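Local structure of peptidase M16 C-terminal domain-containing protein (Enterococcus faecalis, 3D3Y) at residues M4-V16 with L217-G229. The protein is of unknown function but belongs to the M16 peptidase family, whose inactive domain it carries, and may bind a metal ion. Numbering follows the deposited sequence. Where two conformers were deposited one is given.
Sequences MSVQLVKGVNLHV and LFKQLPFTPREEG. With EDO (1,2-ethanediol), chain I.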
HETATM    1  N   MSE A   4       0.539 -16.858 -17.658  1.00 46.44           N
HETATM    2  CA  MSE A   4       1.290 -18.084 -17.782  1.00 46.27           C
HETATM    3  C   MSE A   4       2.494 -17.970 -16.883  1.00 44.51           C
HETATM    4  O   MSE A   4       3.317 -17.027 -17.004  1.00 44.02           O
HETATM    5  CB  MSE A   4       1.694 -18.264 -19.219  1.00 46.37           C
HETATM    6  CG  MSE A   4       0.479 -18.481 -20.095  1.00 47.30           C
HETATM    7 SE   MSE A   4       0.933 -18.086 -21.899  0.70 50.65          SE
HETATM    8  CE  MSE A   4       1.711 -16.315 -21.653  1.00 46.41           C
ATOM      9  N   SER A   5       2.588 -18.899 -15.938  1.00 42.33           N
ATOM     10  CA  SER A   5       3.638 -18.791 -14.956  1.00 40.42           C
ATOM     11  C   SER A   5       4.672 -19.912 -15.073  1.00 39.56           C
ATOM     12  O   SER A   5       4.350 -21.053 -15.456  1.00 37.43           O
ATOM     13  CB  SER A   5       3.057 -18.637 -13.551  1.00 40.40           C
ATOM     14  OG  SER A   5       2.825 -19.885 -12.967  1.00 44.15           O
ATOM     15  N   VAL A   6       5.918 -19.532 -14.812  1.00 38.03           N
ATOM     16  CA  VAL A   6       7.071 -20.415 -14.870  1.00 37.64           C
ATOM     17  C   VAL A   6       7.951 -20.159 -13.679  1.00 37.12           C
ATOM     18  O   VAL A   6       8.205 -18.985 -13.298  1.00 35.69           O
ATOM     19  CB  VAL A   6       7.984 -20.165 -16.084  1.00 38.33           C
ATOM     20  CG1 VAL A   6       8.839 -21.416 -16.313  1.00 38.66           C
ATOM     21  CG2 VAL A   6       7.189 -19.844 -17.313  1.00 39.94           C
ATOM     22  N   GLN A   7       8.403 -21.257 -13.091  1.00 35.59           N
ATOM     23  CA  GLN A   7       9.451 -21.220 -12.109  1.00 36.91           C
ATOM     24  C   GLN A   7      10.824 -20.985 -12.758  1.00 37.16           C
ATOM     25  O   GLN A   7      11.306 -21.833 -13.519  1.00 37.18           O
ATOM     26  CB  GLN A   7       9.471 -22.529 -11.363  1.00 36.99           C
ATOM     27  CG  GLN A   7      10.237 -22.493 -10.082  1.00 40.07           C
ATOM     28  CD  GLN A   7       9.949 -23.718  -9.242  1.00 43.57           C
ATOM     29  OE1 GLN A   7       9.765 -24.818  -9.772  1.00 46.19           O
ATOM     30  NE2 GLN A   7       9.877 -23.534  -7.931  1.00 45.87           N
ATOM     31  N   LEU A   8      11.442 -19.852 -12.438  1.00 36.14           N
ATOM     32  CA  LEU A   8      12.818 -19.555 -12.859  1.00 35.95           C
ATOM     33  C   LEU A   8      13.746 -20.379 -11.989  1.00 36.55           C
ATOM     34  O   LEU A   8      14.381 -21.316 -12.492  1.00 36.49           O
ATOM     35  CB  LEU A   8      13.112 -18.053 -12.757  1.00 36.00           C
ATOM     36  CG  LEU A   8      12.261 -17.210 -13.704  1.00 34.49           C
ATOM     37  CD1 LEU A   8      12.587 -15.721 -13.550  1.00 33.31           C
ATOM     38  CD2 LEU A   8      12.358 -17.650 -15.159  1.00 36.70           C
ATOM     39  N   VAL A   9      13.790 -20.064 -10.692  1.00 36.17           N
ATOM     40  CA  VAL A   9      14.264 -20.998  -9.647  1.00 36.07           C
ATOM     41  C   VAL A   9      13.228 -21.060  -8.518  1.00 35.78           C
ATOM     42  O   VAL A   9      12.326 -20.213  -8.449  1.00 35.41           O
ATOM     43  CB  VAL A   9      15.647 -20.580  -9.047  1.00 36.43           C
ATOM     44  CG1 VAL A   9      16.747 -20.625 -10.114  1.00 38.12           C
ATOM     45  CG2 VAL A   9      15.589 -19.189  -8.408  1.00 35.00           C
ATOM     46  N   LYS A  10      13.358 -22.028  -7.616  1.00 35.88           N
ATOM     47  CA  LYS A  10      12.515 -22.060  -6.389  1.00 36.20           C
ATOM     48  C   LYS A  10      12.392 -20.679  -5.734  1.00 34.76           C
ATOM     49  O   LYS A  10      13.409 -20.041  -5.467  1.00 34.96           O
ATOM     50  CB  LYS A  10      13.092 -23.040  -5.362  1.00 35.90           C
ATOM     51  CG  LYS A  10      12.114 -23.479  -4.278  1.00 37.98           C
ATOM     52  CD  LYS A  10      12.720 -24.569  -3.330  1.00 38.98           C
ATOM     53  CE  LYS A  10      13.815 -23.972  -2.402  1.00 41.69           C
ATOM     54  NZ  LYS A  10      14.101 -24.821  -1.191  1.00 40.62           N
ATOM     55  N   GLY A  11      11.154 -20.235  -5.480  1.00 33.48           N
ATOM     56  CA  GLY A  11      10.903 -18.949  -4.864  1.00 33.14           C
ATOM     57  C   GLY A  11      10.877 -17.757  -5.809  1.00 33.05           C
ATOM     58  O   GLY A  11      10.544 -16.633  -5.407  1.00 33.13           O
ATOM     59  N   VAL A  12      11.250 -17.995  -7.065  1.00 32.97           N
ATOM     60  CA  VAL A  12      11.305 -16.952  -8.094  1.00 32.48           C
ATOM     61  C   VAL A  12      10.498 -17.371  -9.320  1.00 31.31           C
ATOM     62  O   VAL A  12      10.885 -18.273 -10.082  1.00 31.41           O
ATOM     63  CB  VAL A  12      12.771 -16.590  -8.499  1.00 32.95           C
ATOM     64  CG1 VAL A  12      12.771 -15.440  -9.541  1.00 32.57           C
ATOM     65  CG2 VAL A  12      13.594 -16.172  -7.265  1.00 32.71           C
ATOM     66  N   ASN A  13       9.375 -16.692  -9.504  1.00 30.18           N
ATOM     67  CA  ASN A  13       8.424 -17.067 -10.542  1.00 30.20           C
ATOM     68  C   ASN A  13       8.140 -15.959 -11.509  1.00 29.12           C
ATOM     69  O   ASN A  13       8.141 -14.779 -11.137  1.00 30.69           O
ATOM     70  CB  ASN A  13       7.141 -17.564  -9.885  1.00 29.20           C
ATOM     71  CG  ASN A  13       7.369 -18.843  -9.131  1.00 31.97           C
ATOM     72  OD1 ASN A  13       7.501 -19.896  -9.741  1.00 28.60           O
ATOM     73  ND2 ASN A  13       7.492 -18.754  -7.802  1.00 33.05           N
ATOM     74  N   LEU A  14       7.945 -16.330 -12.762  1.00 28.38           N
ATOM     75  CA  LEU A  14       7.658 -15.382 -13.825  1.00 28.45           C
ATOM     76  C   LEU A  14       6.207 -15.557 -14.237  1.00 28.87           C
ATOM     77  O   LEU A  14       5.707 -16.694 -14.367  1.00 28.70           O
ATOM     78  CB  LEU A  14       8.595 -15.607 -15.026  1.00 27.74           C
ATOM     79  CG  LEU A  14       8.332 -14.880 -16.367  1.00 28.02           C
ATOM     80  CD1 LEU A  14       8.403 -13.341 -16.249  1.00 28.41           C
ATOM     81  CD2 LEU A  14       9.309 -15.358 -17.415  1.00 28.95           C
ATOM     82  N   HIS A  15       5.529 -14.438 -14.453  1.00 29.29           N
ATOM     83  CA  HIS A  15       4.120 -14.456 -14.850  1.00 29.80           C
ATOM     84  C   HIS A  15       3.953 -13.538 -16.036  1.00 30.88           C
ATOM     85  O   HIS A  15       4.217 -12.328 -15.941  1.00 29.92           O
ATOM     86  CB  HIS A  15       3.206 -13.988 -13.698  1.00 30.32           C
ATOM     87  CG  HIS A  15       3.556 -14.592 -12.375  1.00 30.72           C
ATOM     88  ND1 HIS A  15       3.068 -15.810 -11.962  1.00 31.00           N
ATOM     89  CD2 HIS A  15       4.366 -14.159 -11.382  1.00 31.41           C
ATOM     90  CE1 HIS A  15       3.556 -16.101 -10.767  1.00 29.61           C
ATOM     91  NE2 HIS A  15       4.345 -15.114 -10.390  1.00 31.16           N
ATOM     92  N   VAL A  16       3.532 -14.110 -17.151  1.00 30.43           N
ATOM     93  CA  VAL A  16       3.362 -13.373 -18.393  1.00 32.37           C
ATOM     94  C   VAL A  16       1.860 -13.225 -18.658  1.00 33.03           C
ATOM     95  O   VAL A  16       1.133 -14.225 -18.689  1.00 32.19           O
ATOM     96  CB  VAL A  16       4.048 -14.120 -19.565  1.00 32.64           C
ATOM     97  CG1 VAL A  16       3.788 -13.407 -20.907  1.00 34.18           C
ATOM     98  CG2 VAL A  16       5.565 -14.301 -19.295  1.00 31.38           C
ATOM     99  N   LEU A 217      14.957 -14.912 -21.755  1.00 35.66           N
ATOM    100  CA  LEU A 217      15.489 -13.632 -21.259  1.00 35.82           C
ATOM    101  C   LEU A 217      15.607 -13.643 -19.736  1.00 35.86           C
ATOM    102  O   LEU A 217      16.681 -13.370 -19.188  1.00 35.36           O
ATOM    103  CB  LEU A 217      14.653 -12.425 -21.735  1.00 35.36           C
ATOM    104  CG  LEU A 217      14.497 -12.309 -23.256  1.00 35.86           C
ATOM    105  CD1 LEU A 217      13.674 -11.078 -23.613  1.00 32.65           C
ATOM    106  CD2 LEU A 217      15.853 -12.303 -23.954  1.00 34.27           C
ATOM    107  N   PHE A 218      14.511 -13.986 -19.061  1.00 35.82           N
ATOM    108  CA  PHE A 218      14.491 -13.905 -17.609  1.00 36.36           C
ATOM    109  C   PHE A 218      15.356 -14.951 -16.922  1.00 36.97           C
ATOM    110  O   PHE A 218      15.840 -14.738 -15.806  1.00 36.99           O
ATOM    111  CB  PHE A 218      13.054 -13.849 -17.066  1.00 35.98           C
ATOM    112  CG  PHE A 218      12.500 -12.471 -17.065  1.00 36.06           C
ATOM    113  CD1 PHE A 218      11.598 -12.072 -18.039  1.00 37.27           C
ATOM    114  CD2 PHE A 218      12.930 -11.542 -16.121  1.00 35.87           C
ATOM    115  CE1 PHE A 218      11.107 -10.745 -18.046  1.00 36.88           C
ATOM    116  CE2 PHE A 218      12.458 -10.232 -16.125  1.00 38.24           C
ATOM    117  CZ  PHE A 218      11.545  -9.835 -17.076  1.00 37.34           C
ATOM    118  N   LYS A 219      15.593 -16.057 -17.610  1.00 37.42           N
ATOM    119  CA  LYS A 219      16.481 -17.073 -17.077  1.00 38.74           C
ATOM    120  C   LYS A 219      17.907 -16.538 -16.912  1.00 39.11           C
ATOM    121  O   LYS A 219      18.677 -17.120 -16.161  1.00 39.32           O
ATOM    122  CB  LYS A 219      16.447 -18.353 -17.931  1.00 39.45           C
ATOM    123  CG  LYS A 219      15.119 -19.155 -17.830  1.00 40.97           C
ATOM    124  CD  LYS A 219      15.096 -20.180 -16.696  1.00 44.75           C
ATOM    125  CE  LYS A 219      16.128 -21.268 -16.916  1.00 48.21           C
ATOM    126  NZ  LYS A 219      15.759 -22.595 -16.290  1.00 50.72           N
ATOM    127  N   GLN A 220      18.240 -15.433 -17.589  1.00 39.33           N
ATOM    128  CA  GLN A 220      19.553 -14.765 -17.504  0.50 39.38           C
ATOM    129  C   GLN A 220      19.767 -14.067 -16.168  1.00 39.33           C
ATOM    130  O   GLN A 220      20.871 -13.634 -15.855  1.00 39.80           O
ATOM    131  CB  GLN A 220      19.711 -13.696 -18.604  0.50 39.27           C
ATOM    132  CG  GLN A 220      19.765 -14.214 -20.054  0.50 39.77           C
ATOM    133  CD  GLN A 220      19.493 -13.133 -21.111  0.50 39.69           C
ATOM    134  OE1 GLN A 220      19.063 -12.007 -20.804  0.50 39.97           O
ATOM    135  NE2 GLN A 220      19.726 -13.488 -22.374  0.50 39.46           N
ATOM    136  N   LEU A 221      18.699 -13.883 -15.399  1.00 38.89           N
ATOM    137  CA  LEU A 221      18.842 -13.200 -14.095  1.00 38.27           C
ATOM    138  C   LEU A 221      19.315 -14.211 -13.044  1.00 37.82           C
ATOM    139  O   LEU A 221      18.597 -15.165 -12.724  1.00 37.65           O
ATOM    140  CB  LEU A 221      17.529 -12.505 -13.699  1.00 38.05           C
ATOM    141  CG  LEU A 221      17.310 -11.088 -14.262  1.00 38.88           C
ATOM    142  CD1 LEU A 221      17.585 -10.973 -15.754  1.00 36.65           C
ATOM    143  CD2 LEU A 221      15.897 -10.554 -13.907  1.00 38.39           C
ATOM    144  N   PRO A 222      20.555 -14.038 -12.524  1.00 37.16           N
ATOM    145  CA  PRO A 222      21.093 -15.174 -11.762  1.00 37.08           C
ATOM    146  C   PRO A 222      20.593 -15.294 -10.310  1.00 36.19           C
ATOM    147  O   PRO A 222      21.409 -15.290  -9.386  1.00 35.99           O
ATOM    148  CB  PRO A 222      22.621 -14.930 -11.811  1.00 37.74           C
ATOM    149  CG  PRO A 222      22.749 -13.413 -11.884  1.00 36.68           C
ATOM    150  CD  PRO A 222      21.510 -12.909 -12.612  1.00 36.92           C
ATOM    151  N   PHE A 223      19.275 -15.444 -10.128  1.00 35.10           N
ATOM    152  CA  PHE A 223      18.676 -15.664  -8.795  1.00 34.15           C
ATOM    153  C   PHE A 223      19.050 -17.021  -8.293  1.00 34.80           C
ATOM    154  O   PHE A 223      18.995 -18.004  -9.034  1.00 34.22           O
ATOM    155  CB  PHE A 223      17.143 -15.596  -8.835  1.00 33.30           C
ATOM    156  CG  PHE A 223      16.597 -14.196  -9.041  1.00 32.81           C
ATOM    157  CD1 PHE A 223      16.629 -13.267  -8.016  1.00 30.90           C
ATOM    158  CD2 PHE A 223      16.070 -13.832 -10.259  1.00 31.63           C
ATOM    159  CE1 PHE A 223      16.130 -11.970  -8.213  1.00 34.28           C
ATOM    160  CE2 PHE A 223      15.589 -12.568 -10.481  1.00 33.40           C
ATOM    161  CZ  PHE A 223      15.599 -11.625  -9.455  1.00 32.93           C
ATOM    162  N   THR A 224      19.426 -17.098  -7.035  1.00 35.44           N
ATOM    163  CA  THR A 224      19.606 -18.423  -6.419  1.00 36.74           C
ATOM    164  C   THR A 224      18.256 -18.887  -5.855  1.00 35.90           C
ATOM    165  O   THR A 224      17.374 -18.048  -5.608  1.00 36.14           O
ATOM    166  CB  THR A 224      20.634 -18.340  -5.300  1.00 37.26           C
ATOM    167  OG1 THR A 224      20.276 -17.255  -4.427  1.00 40.69           O
ATOM    168  CG2 THR A 224      22.027 -18.063  -5.894  1.00 38.92           C
ATOM    169  N   PRO A 225      18.084 -20.217  -5.637  1.00 35.41           N
ATOM    170  CA  PRO A 225      16.835 -20.755  -5.097  1.00 34.82           C
ATOM    171  C   PRO A 225      16.589 -20.218  -3.707  1.00 34.42           C
ATOM    172  O   PRO A 225      17.527 -19.913  -2.978  1.00 34.28           O
ATOM    173  CB  PRO A 225      17.087 -22.297  -5.025  1.00 34.03           C
ATOM    174  CG  PRO A 225      18.221 -22.528  -5.905  1.00 35.90           C
ATOM    175  CD  PRO A 225      19.064 -21.281  -5.899  1.00 35.07           C
ATOM    176  N   ARG A 226      15.327 -20.036  -3.361  1.00 34.60           N
ATOM    177  CA  ARG A 226      14.980 -19.726  -1.972  1.00 35.02           C
ATOM    178  C   ARG A 226      13.615 -20.312  -1.680  1.00 35.30           C
ATOM    179  O   ARG A 226      13.015 -20.938  -2.551  1.00 35.82           O
ATOM    180  CB  ARG A 226      15.081 -18.208  -1.659  1.00 34.21           C
ATOM    181  CG  ARG A 226      13.930 -17.337  -2.171  1.00 33.69           C
ATOM    182  CD  ARG A 226      13.950 -17.031  -3.693  1.00 33.85           C
ATOM    183  NE  ARG A 226      15.274 -16.711  -4.237  1.00 32.50           N
ATOM    184  CZ  ARG A 226      15.900 -15.537  -4.142  1.00 29.98           C
ATOM    185  NH1 ARG A 226      15.356 -14.491  -3.523  1.00 31.28           N
ATOM    186  NH2 ARG A 226      17.107 -15.408  -4.682  1.00 31.02           N
ATOM    187  N   GLU A 227      13.147 -20.143  -0.452  1.00 36.59           N
ATOM    188  CA  GLU A 227      11.851 -20.670  -0.025  1.00 37.88           C
ATOM    189  C   GLU A 227      10.735 -20.177  -0.936  1.00 37.17           C
ATOM    190  O   GLU A 227      10.712 -19.009  -1.335  1.00 35.50           O
ATOM    191  CB  GLU A 227      11.566 -20.250   1.420  1.00 38.34           C
ATOM    192  CG  GLU A 227      12.543 -20.825   2.433  1.00 43.77           C
ATOM    193  CD  GLU A 227      12.315 -22.306   2.708  1.00 51.74           C
ATOM    194  OE1 GLU A 227      11.746 -23.007   1.830  1.00 55.21           O
ATOM    195  OE2 GLU A 227      12.714 -22.782   3.803  1.00 54.79           O
ATOM    196  N   GLU A 228       9.813 -21.073  -1.255  1.00 36.53           N
ATOM    197  CA  GLU A 228       8.674 -20.732  -2.109  1.00 37.06           C
ATOM    198  C   GLU A 228       7.518 -20.054  -1.335  1.00 36.42           C
ATOM    199  O   GLU A 228       6.858 -19.145  -1.858  1.00 35.56           O
ATOM    200  CB  GLU A 228       8.188 -21.989  -2.837  1.00 38.07           C
ATOM    201  CG  GLU A 228       7.135 -21.736  -3.895  1.00 42.63           C
ATOM    202  CD  GLU A 228       7.690 -21.193  -5.209  1.00 47.03           C
ATOM    203  OE1 GLU A 228       8.699 -21.709  -5.735  1.00 49.92           O
ATOM    204  OE2 GLU A 228       7.073 -20.263  -5.740  1.00 48.37           O
ATOM    205  N   GLY A 229       7.296 -20.483  -0.096  1.00 35.18           N
ATOM    206  CA  GLY A 229       6.245 -19.919   0.756  1.00 35.07           C
ATOM    207  C   GLY A 229       6.436 -18.446   1.115  1.00 34.91           C
ATOM    208  O   GLY A 229       7.490 -18.039   1.593  1.00 34.67           O
TER
HETATM  209  C1  EDO I 430      20.176 -14.521  -4.973  1.00 46.43           C
HETATM  210  O1  EDO I 430      19.703 -13.988  -6.198  1.00 45.18           O
HETATM  211  C2  EDO I 430      21.558 -13.965  -4.690  1.00 48.13           C
HETATM  212  O2  EDO I 430      22.041 -14.675  -3.553  1.00 49.87           O
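Glu228 reaches across to the hairpin 4-16 and divides its carboxylate between backbone and side chain. Glu228 OE1 accepts a hydrogen bond from Gly11 N at 2.9 Å, from well above the carboxylate plane, while Glu228 OE2 takes one from Asn13 ND2 at 2.6 Å on its syn lone pair, short but bent (134°), with amide and carboxylate planes 52° apart. The CG of Glu228 stands opposite its backbone N (chi1 -172°) and the chain then bends at chi2, which brings the acid to the turn and the strand ends beside it. Gln7 NE2 adds a weak bond to OE1, so that two good donors and one weak one meet the carboxylate, which would probably favour its charged form. Beside it, Arg226 N gives Lys10 O a nearly straight bond of 2.8 Å. Gly11, third residue of the type II turn from Val9 to Val12, presses its bare CA to 3.5 Å from Glu227 O.

The Arg226 side chain folds back on its own segment: NE and NH2 both grip Thr224 O, which lies in the guanidinium plane. This fixes the rotation of the guanidinium, and Val12 CG2 packs over one of its faces, 3.5 Å from Arg226 NE. The other methyl of Val12, CG1, makes a CH-pi contact over the Phe223 ring, 4.2 Å from its centroid. Val9 and Leu8, which form a classic beta bulge opposite Val12, continue the apolar seam: Val9 CG2 meets Phe223 CB, and Leu8 CD1 rests on Phe218 CB. Leu14 CD1 comes obliquely to the Phe218 ring, 3.9 Å from Phe218 CD1.

The loop after helix 211-219 thus wraps the turn between strands 4-7 and 12-18, at one margin of the six-stranded mixed sheet. Strand 200-207 pairs with 12-18 on its other side, Arg226 also bonds Leu196 O and Asp199 O, and helix 105-118 meets Phe218 and Phe223 through Val110 and Phe118.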